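PDB 3QR3: endoglucanase EG-II from Hypocrea jecorina, which probably hydrolyses internal beta-1,4-glycosidic bonds in cellulose, acting as a family 5 endoglucanase with a TIM-barrel catalytic domain. Local coordinates for residues Ala11-Gly16 / Trp66-Asn71; Gly209-Leu214 / Asn252-Ile257. One frame throughout, in Å; residues are numbered along the deposited sequence.

Interaction 1 (Ala11-Gly16 / Trp66-Asn71)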
ATOM      1  N   ALA A  11       3.918  -8.595  -2.709  1.00 18.67           N
ATOM      2  CA  ALA A  11       4.359  -8.795  -1.328  1.00 22.33           C
ATOM      3  C   ALA A  11       5.576  -9.720  -1.201  1.00 17.98           C
ATOM      4  O   ALA A  11       5.934 -10.429  -2.141  1.00 19.29           O
ATOM      5  CB  ALA A  11       3.190  -9.320  -0.475  1.00 15.66           C
ATOM      6  N   GLY A  12       6.195  -9.719  -0.022  1.00 17.28           N
ATOM      7  CA  GLY A  12       7.328 -10.590   0.246  1.00 15.59           C
ATOM      8  C   GLY A  12       8.413  -9.948   1.096  1.00 19.77           C
ATOM      9  O   GLY A  12       8.942 -10.579   2.030  1.00 17.94           O
ATOM     10  N   PHE A  13       8.758  -8.697   0.794  1.00 18.04           N
ATOM     11  CA  PHE A  13       9.720  -7.972   1.634  1.00 14.84           C
ATOM     12  C   PHE A  13       9.121  -7.746   3.029  1.00 23.88           C
ATOM     13  O   PHE A  13       9.817  -7.332   3.971  1.00 19.02           O
ATOM     14  CB  PHE A  13      10.142  -6.640   1.006  1.00 17.83           C
ATOM     15  CG  PHE A  13      11.300  -6.746   0.024  1.00 15.62           C
ATOM     16  CD1 PHE A  13      12.600  -6.878   0.473  1.00 15.66           C
ATOM     17  CD2 PHE A  13      11.078  -6.657  -1.342  1.00 18.25           C
ATOM     18  CE1 PHE A  13      13.664  -6.949  -0.424  1.00 14.34           C
ATOM     19  CE2 PHE A  13      12.131  -6.734  -2.247  1.00 16.45           C
ATOM     20  CZ  PHE A  13      13.431  -6.886  -1.779  1.00 22.20           C
ATOM     21  N   ASP A  14       7.832  -8.038   3.163  1.00 16.43           N
ATOM     22  CA  ASP A  14       7.139  -7.858   4.433  1.00 18.83           C
ATOM     23  C   ASP A  14       6.820  -9.176   5.134  1.00 18.25           C
ATOM     24  O   ASP A  14       6.229  -9.176   6.217  1.00 19.32           O
ATOM     25  CB  ASP A  14       5.826  -7.127   4.197  1.00 19.44           C
ATOM     26  CG  ASP A  14       4.926  -7.882   3.254  1.00 19.90           C
ATOM     27  OD1 ASP A  14       5.447  -8.375   2.233  1.00 18.70           O
ATOM     28  OD2 ASP A  14       3.718  -8.003   3.535  1.00 24.34           O
ATOM     29  N   PHE A  15       7.161 -10.305   4.523  1.00 19.35           N
ATOM     30  CA  PHE A  15       6.899 -11.569   5.199  1.00 14.93           C
ATOM     31  C   PHE A  15       7.717 -11.567   6.479  1.00 22.10           C
ATOM     32  O   PHE A  15       8.863 -11.124   6.488  1.00 18.22           O
ATOM     33  CB  PHE A  15       7.240 -12.759   4.312  1.00 14.71           C
ATOM     34  CG  PHE A  15       6.235 -12.997   3.222  1.00 25.60           C
ATOM     35  CD1 PHE A  15       5.292 -12.026   2.919  1.00 19.11           C
ATOM     36  CD2 PHE A  15       6.234 -14.180   2.492  1.00 19.95           C
ATOM     37  CE1 PHE A  15       4.365 -12.229   1.919  1.00 20.00           C
ATOM     38  CE2 PHE A  15       5.304 -14.390   1.485  1.00 19.02           C
ATOM     39  CZ  PHE A  15       4.376 -13.416   1.194  1.00 20.16           C
ATOM     40  N   GLY A  16       7.114 -12.036   7.563  1.00 20.96           N
ATOM     41  CA  GLY A  16       7.757 -11.971   8.859  1.00 24.04           C
ATOM     42  C   GLY A  16       7.295 -10.779   9.685  1.00 27.07           C
ATOM     43  O   GLY A  16       7.700 -10.653  10.836  1.00 27.40           O
ATOM     44  N   TRP A  66       9.991  -2.128   8.098  1.00 15.23           N
ATOM     45  CA  TRP A  66      10.891  -1.096   8.606  1.00 19.11           C
ATOM     46  C   TRP A  66      12.215  -1.728   9.054  1.00 17.56           C
ATOM     47  O   TRP A  66      13.293  -1.274   8.672  1.00 18.80           O
ATOM     48  CB  TRP A  66      10.211  -0.405   9.785  1.00 18.23           C
ATOM     49  CG  TRP A  66      10.902   0.777  10.374  1.00 14.63           C
ATOM     50  CD1 TRP A  66      12.139   1.276  10.065  1.00 13.36           C
ATOM     51  CD2 TRP A  66      10.382   1.601  11.417  1.00 16.06           C
ATOM     52  NE1 TRP A  66      12.407   2.384  10.849  1.00 15.50           N
ATOM     53  CE2 TRP A  66      11.348   2.592  11.695  1.00 16.02           C
ATOM     54  CE3 TRP A  66       9.191   1.588  12.155  1.00 16.61           C
ATOM     55  CZ2 TRP A  66      11.155   3.566  12.677  1.00 14.18           C
ATOM     56  CZ3 TRP A  66       9.002   2.555  13.127  1.00 16.89           C
ATOM     57  CH2 TRP A  66       9.980   3.533  13.376  1.00 14.18           C
ATOM     58  N   GLN A  67      12.124  -2.790   9.845  1.00 16.20           N
ATOM     59  CA  GLN A  67      13.316  -3.439  10.400  1.00 19.74           C
ATOM     60  C   GLN A  67      14.243  -3.907   9.295  1.00 21.41           C
ATOM     61  O   GLN A  67      15.462  -3.880   9.440  1.00 17.13           O
ATOM     62  CB  GLN A  67      12.939  -4.619  11.310  1.00 15.26           C
ATOM     63  CG  GLN A  67      12.315  -4.192  12.647  1.00 17.97           C
ATOM     64  CD  GLN A  67      10.798  -4.014  12.568  1.00 19.24           C
ATOM     65  OE1 GLN A  67      10.246  -3.652  11.518  1.00 16.61           O
ATOM     66  NE2 GLN A  67      10.116  -4.291  13.676  1.00 15.72           N
ATOM     67  N   TYR A  68      13.663  -4.332   8.181  1.00 17.82           N
ATOM     68  CA  TYR A  68      14.467  -4.801   7.062  1.00 19.40           C
ATOM     69  C   TYR A  68      15.329  -3.673   6.478  1.00 20.43           C
ATOM     70  O   TYR A  68      16.521  -3.853   6.215  1.00 18.47           O
ATOM     71  CB  TYR A  68      13.585  -5.398   5.956  1.00 14.42           C
ATOM     72  CG  TYR A  68      14.414  -5.860   4.790  1.00 17.20           C
ATOM     73  CD1 TYR A  68      15.139  -7.045   4.858  1.00 19.79           C
ATOM     74  CD2 TYR A  68      14.505  -5.098   3.638  1.00 17.59           C
ATOM     75  CE1 TYR A  68      15.921  -7.460   3.808  1.00 19.02           C
ATOM     76  CE2 TYR A  68      15.278  -5.505   2.575  1.00 19.93           C
ATOM     77  CZ  TYR A  68      15.985  -6.686   2.668  1.00 16.35           C
ATOM     78  OH  TYR A  68      16.759  -7.083   1.610  1.00 18.99           O
ATOM     79  N   LEU A  69      14.717  -2.511   6.268  1.00 16.50           N
ATOM     80  CA  LEU A  69      15.392  -1.415   5.579  1.00 16.18           C
ATOM     81  C   LEU A  69      16.575  -0.881   6.370  1.00 16.87           C
ATOM     82  O   LEU A  69      17.577  -0.468   5.792  1.00 17.68           O
ATOM     83  CB  LEU A  69      14.413  -0.279   5.242  1.00 13.20           C
ATOM     84  CG  LEU A  69      13.388  -0.613   4.149  1.00 19.00           C
ATOM     85  CD1 LEU A  69      12.462   0.559   3.905  1.00 22.93           C
ATOM     86  CD2 LEU A  69      14.068  -1.048   2.845  1.00 16.80           C
ATOM     87  N   VAL A  70      16.460  -0.888   7.694  1.00 17.24           N
ATOM     88  CA  VAL A  70      17.537  -0.395   8.537  1.00 18.09           C
ATOM     89  C   VAL A  70      18.290  -1.547   9.206  1.00 21.90           C
ATOM     90  O   VAL A  70      19.075  -1.330  10.119  1.00 22.55           O
ATOM     91  CB  VAL A  70      17.015   0.572   9.609  1.00 21.65           C
ATOM     92  CG1 VAL A  70      16.465   1.846   8.957  1.00 18.20           C
ATOM     93  CG2 VAL A  70      15.958  -0.107  10.473  1.00 19.45           C
ATOM     94  N   ASN A  71      18.047  -2.767   8.738  1.00 22.19           N
ATOM     95  CA  ASN A  71      18.614  -3.966   9.359  1.00 19.52           C
ATOM     96  C   ASN A  71      18.561  -3.923  10.888  1.00 20.34           C
ATOM     97  O   ASN A  71      19.582  -4.095  11.562  1.00 21.97           O
ATOM     98  CB  ASN A  71      20.051  -4.210   8.871  1.00 20.53           C
ATOM     99  CG  ASN A  71      20.568  -5.613   9.223  1.00 29.62           C
ATOM    100  OD1 ASN A  71      19.833  -6.594   9.165  1.00 29.27           O
ATOM    101  ND2 ASN A  71      21.845  -5.700   9.567  1.00 25.94           N
TER
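Phe-13 lies in a type I beta turn from Gly-12 to Phe-15, and its CA comes to 7.9 Å from the CA of Tyr-68, which rides on the short helix 66-69. The turn is closed by Phe-15 N donating to Gly-12 O. Asp-14 braces the turn: its OD1 takes the N-H of Gly-12 at 2.7 Å in a nearly straight bond (165°).

The contact itself is a meeting of two rings. With CG anti to the backbone N (chi1 179°), Tyr-68 reaches off the helix toward the turn, and Phe-13 leans over to meet it. Tyr-68 CE2 comes to 3.7 Å from Phe-13 CD1 and is equally near Phe-13 CE1. The phenol end joins in as well, with Tyr-68 OH 3.7 Å from Phe-13 CE1. The ring centroids are 5.4 Å apart and the planes incline at 54°, so the rings form neither a flat stack nor a T. Replacing Tyr-68 with an alanine would probably open a gap beside the CD1-CE1 side of Phe-13 and let that ring shift.

Phe-13 is also met edge-to-face by the ring of Tyr-86 and touches Leu-89, both on helix 80-95, while Val-64 of strand 59-64 packs on it too. Helix 66-69 ends in a Schellman motif: Asn-72 N bonds back to Gln-67 O and Asn-71 N to Tyr-68 O, with Asn-71 at positive phi. The pair thus joins the loop after strand 5-11 to the short helix after its neighbour 59-64, an arrangement of beta-alpha loops at the C-terminal ends of TIM-barrel strands.

Interaction 2 (Gly209-Leu214 / Asn252-Ile257)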
ATOM      1  N   GLY A 209       2.002  25.113   2.879  1.00 28.51           N
ATOM      2  CA  GLY A 209       0.640  25.228   3.374  1.00 22.19           C
ATOM      3  C   GLY A 209      -0.440  24.538   2.548  1.00 26.66           C
ATOM      4  O   GLY A 209      -1.599  24.470   2.970  1.00 24.75           O
ATOM      5  N   SER A 210      -0.079  24.034   1.370  1.00 28.63           N
ATOM      6  CA  SER A 210      -1.035  23.328   0.507  1.00 30.35           C
ATOM      7  C   SER A 210      -1.251  21.884   0.967  1.00 21.87           C
ATOM      8  O   SER A 210      -0.507  21.380   1.809  1.00 22.42           O
ATOM      9  CB  SER A 210      -0.560  23.334  -0.950  1.00 25.23           C
ATOM     10  OG  SER A 210       0.622  22.556  -1.111  1.00 23.26           O
ATOM     11  N   THR A 211      -2.272  21.225   0.418  1.00 22.76           N
ATOM     12  CA  THR A 211      -2.461  19.791   0.636  1.00 21.46           C
ATOM     13  C   THR A 211      -2.214  19.030  -0.656  1.00 24.75           C
ATOM     14  O   THR A 211      -2.560  17.844  -0.788  1.00 21.70           O
ATOM     15  CB  THR A 211      -3.864  19.447   1.171  1.00 22.72           C
ATOM     16  OG1 THR A 211      -4.856  19.872   0.231  1.00 28.99           O
ATOM     17  CG2 THR A 211      -4.118  20.111   2.523  1.00 25.95           C
ATOM     18  N   THR A 212      -1.589  19.715  -1.604  1.00 22.29           N
ATOM     19  CA  THR A 212      -1.307  19.143  -2.915  1.00 23.55           C
ATOM     20  C   THR A 212      -0.572  17.799  -2.826  1.00 18.55           C
ATOM     21  O   THR A 212       0.456  17.669  -2.143  1.00 17.58           O
ATOM     22  CB  THR A 212      -0.495  20.129  -3.778  1.00 30.50           C
ATOM     23  OG1 THR A 212      -1.133  21.412  -3.751  1.00 25.54           O
ATOM     24  CG2 THR A 212      -0.396  19.638  -5.224  1.00 26.24           C
ATOM     25  N   ASN A 213      -1.119  16.806  -3.515  1.00 19.53           N
ATOM     26  CA  ASN A 213      -0.516  15.474  -3.615  1.00 15.06           C
ATOM     27  C   ASN A 213      -0.451  14.690  -2.307  1.00 17.19           C
ATOM     28  O   ASN A 213       0.320  13.733  -2.170  1.00 24.67           O
ATOM     29  CB  ASN A 213       0.854  15.569  -4.288  1.00 18.91           C
ATOM     30  CG  ASN A 213       0.743  15.852  -5.778  1.00 24.93           C
ATOM     31  OD1 ASN A 213      -0.273  15.541  -6.406  1.00 23.87           O
ATOM     32  ND2 ASN A 213       1.778  16.458  -6.345  1.00 32.44           N
ATOM     33  N   LEU A 214      -1.279  15.088  -1.351  1.00 17.87           N
ATOM     34  CA  LEU A 214      -1.387  14.381  -0.089  1.00 17.33           C
ATOM     35  C   LEU A 214      -2.706  13.650  -0.161  1.00 15.07           C
ATOM     36  O   LEU A 214      -3.772  14.264  -0.133  1.00 19.12           O
ATOM     37  CB  LEU A 214      -1.352  15.355   1.098  1.00 16.98           C
ATOM     38  CG  LEU A 214      -0.107  16.236   1.225  1.00 19.75           C
ATOM     39  CD1 LEU A 214      -0.176  17.108   2.489  1.00 16.80           C
ATOM     40  CD2 LEU A 214       1.182  15.410   1.226  1.00 15.10           C
ATOM     41  N   ASN A 252     -14.925  18.141   0.270  1.00 22.32           N
ATOM     42  CA  ASN A 252     -13.674  18.715   0.764  1.00 21.25           C
ATOM     43  C   ASN A 252     -12.611  18.865  -0.303  1.00 25.47           C
ATOM     44  O   ASN A 252     -11.489  19.283  -0.007  1.00 18.37           O
ATOM     45  CB  ASN A 252     -13.131  17.915   1.944  1.00 24.53           C
ATOM     46  CG  ASN A 252     -13.926  18.146   3.198  1.00 24.47           C
ATOM     47  OD1 ASN A 252     -13.856  19.221   3.799  1.00 35.09           O
ATOM     48  ND2 ASN A 252     -14.707  17.151   3.597  1.00 24.21           N
ATOM     49  N   ASN A 253     -12.972  18.541  -1.545  1.00 19.45           N
ATOM     50  CA  ASN A 253     -12.030  18.624  -2.657  1.00 25.81           C
ATOM     51  C   ASN A 253     -10.730  17.871  -2.374  1.00 20.55           C
ATOM     52  O   ASN A 253      -9.630  18.338  -2.692  1.00 19.53           O
ATOM     53  CB  ASN A 253     -11.725  20.078  -3.012  1.00 28.34           C
ATOM     54  CG  ASN A 253     -11.075  20.214  -4.369  1.00 34.88           C
ATOM     55  OD1 ASN A 253     -11.345  19.429  -5.281  1.00 42.45           O
ATOM     56  ND2 ASN A 253     -10.219  21.217  -4.518  1.00 37.90           N
ATOM     57  N   ARG A 254     -10.865  16.694  -1.779  1.00 18.28           N
ATOM     58  CA  ARG A 254      -9.714  15.844  -1.531  1.00 16.16           C
ATOM     59  C   ARG A 254      -9.868  14.497  -2.240  1.00 21.25           C
ATOM     60  O   ARG A 254     -10.909  14.209  -2.831  1.00 16.26           O
ATOM     61  CB  ARG A 254      -9.501  15.658  -0.019  1.00 14.11           C
ATOM     62  CG  ARG A 254      -9.249  16.945   0.739  1.00 13.71           C
ATOM     63  CD  ARG A 254      -7.901  17.577   0.383  1.00 20.52           C
ATOM     64  NE  ARG A 254      -6.776  16.689   0.686  1.00 21.98           N
ATOM     65  CZ  ARG A 254      -6.085  16.692   1.824  1.00 20.62           C
ATOM     66  NH1 ARG A 254      -6.389  17.543   2.802  1.00 15.26           N
ATOM     67  NH2 ARG A 254      -5.081  15.837   1.983  1.00 15.55           N
ATOM     68  N   GLN A 255      -8.823  13.679  -2.188  1.00 16.56           N
ATOM     69  CA  GLN A 255      -8.830  12.393  -2.885  1.00 14.13           C
ATOM     70  C   GLN A 255      -8.287  11.294  -1.989  1.00 17.42           C
ATOM     71  O   GLN A 255      -7.533  11.573  -1.051  1.00 13.02           O
ATOM     72  CB  GLN A 255      -7.970  12.479  -4.148  1.00 17.70           C
ATOM     73  CG  GLN A 255      -8.623  13.274  -5.265  1.00 18.92           C
ATOM     74  CD  GLN A 255      -7.699  13.465  -6.440  1.00 24.02           C
ATOM     75  OE1 GLN A 255      -6.523  13.782  -6.279  1.00 23.85           O
ATOM     76  NE2 GLN A 255      -8.229  13.281  -7.632  1.00 21.98           N
ATOM     77  N   ALA A 256      -8.674  10.053  -2.288  1.00 16.78           N
ATOM     78  CA  ALA A 256      -8.215   8.884  -1.545  1.00 17.68           C
ATOM     79  C   ALA A 256      -7.808   7.780  -2.513  1.00 21.79           C
ATOM     80  O   ALA A 256      -8.254   7.748  -3.661  1.00 19.87           O
ATOM     81  CB  ALA A 256      -9.311   8.377  -0.628  1.00 15.27           C
ATOM     82  N   ILE A 257      -6.958   6.882  -2.041  1.00 18.73           N
ATOM     83  CA  ILE A 257      -6.606   5.690  -2.790  1.00 17.73           C
ATOM     84  C   ILE A 257      -6.837   4.483  -1.890  1.00 20.49           C
ATOM     85  O   ILE A 257      -6.557   4.532  -0.695  1.00 19.82           O
ATOM     86  CB  ILE A 257      -5.134   5.714  -3.249  1.00 20.88           C
ATOM     87  CG1 ILE A 257      -4.809   4.445  -4.041  1.00 18.11           C
ATOM     88  CG2 ILE A 257      -4.196   5.871  -2.047  1.00 15.47           C
ATOM     89  CD1 ILE A 257      -3.651   4.598  -5.003  1.00 15.73           C
TER
HETATM   90  O   HOH W   1      -6.199  14.930  -1.431  1.00 16.60           O
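Arg-254 reaches across to Thr-211 and Leu-214, and its side chain repays following outward. From CB the chain bends about CB-CG (chi2 -68°) and again about CG-CD, which curls the guanidinium over to the other segment. CD is the first atom to meet it, 3.8 Å from Thr-211 OG1. NE, the next atom, donates to water 1 at 2.8 Å. At CZ the flat group slides under the threonine: Thr-211 CB stands over the centre of one guanidinium face, 3.6 Å from Arg-254 CZ. Of the two terminal nitrogens, NH1 has the methyl CG2 of Thr-211 at 3.4 Å. NH2 makes the direct polar bond, giving its hydrogen to Leu-214 O at 2.9 Å with an N-H...O angle of 159°. The oxygen lies near the guanidinium plane, at its edge, but the nitrogen approaches from 43° out of the carbonyl plane.

Water 1 completes the link. It too lies at the guanidinium edge, donates to Leu-214 O at 2.8 Å, and accepts from Gln-255 N at 3.0 Å as well as from NE. Leu-214 O is therefore held twice, and these bonds together fix how the guanidinium is turned while Thr-211 covers one of its faces. Thr-211 itself opens a type II beta turn that ends at Leu-214.

Both segments lead into adjacent parallel barrel strands, 214-219 and 256-261, and the water spans them just ahead of the backbone bonding between Gln-255 and Phe-216. On the far flank Leu-214 packs on Val-166 and Arg-170 of helix 155-171 and on Ile-179 and Leu-181 of strand 179-182; Arg-254 also touches Leu-181.

The two contacts lie at opposite ends of the barrel strands and on opposite sides of the chain's centre. Interaction 1 gathers loops that follow strands 5-11 and 59-64, whereas interaction 2 joins segments that lead into strands 214-219 and 256-261. Their centres are about 29 Å apart and their nearest atoms about 15 Å, so they do not touch. TIM-barrel enzymes carry their active site at the C-terminal ends of the strands; interaction 1 is thus on the probable catalytic side and interaction 2 on the reverse one. Their chemistry differs too: a buried aromatic pair against a partly buried, water-assisted guanidinium-to-backbone link.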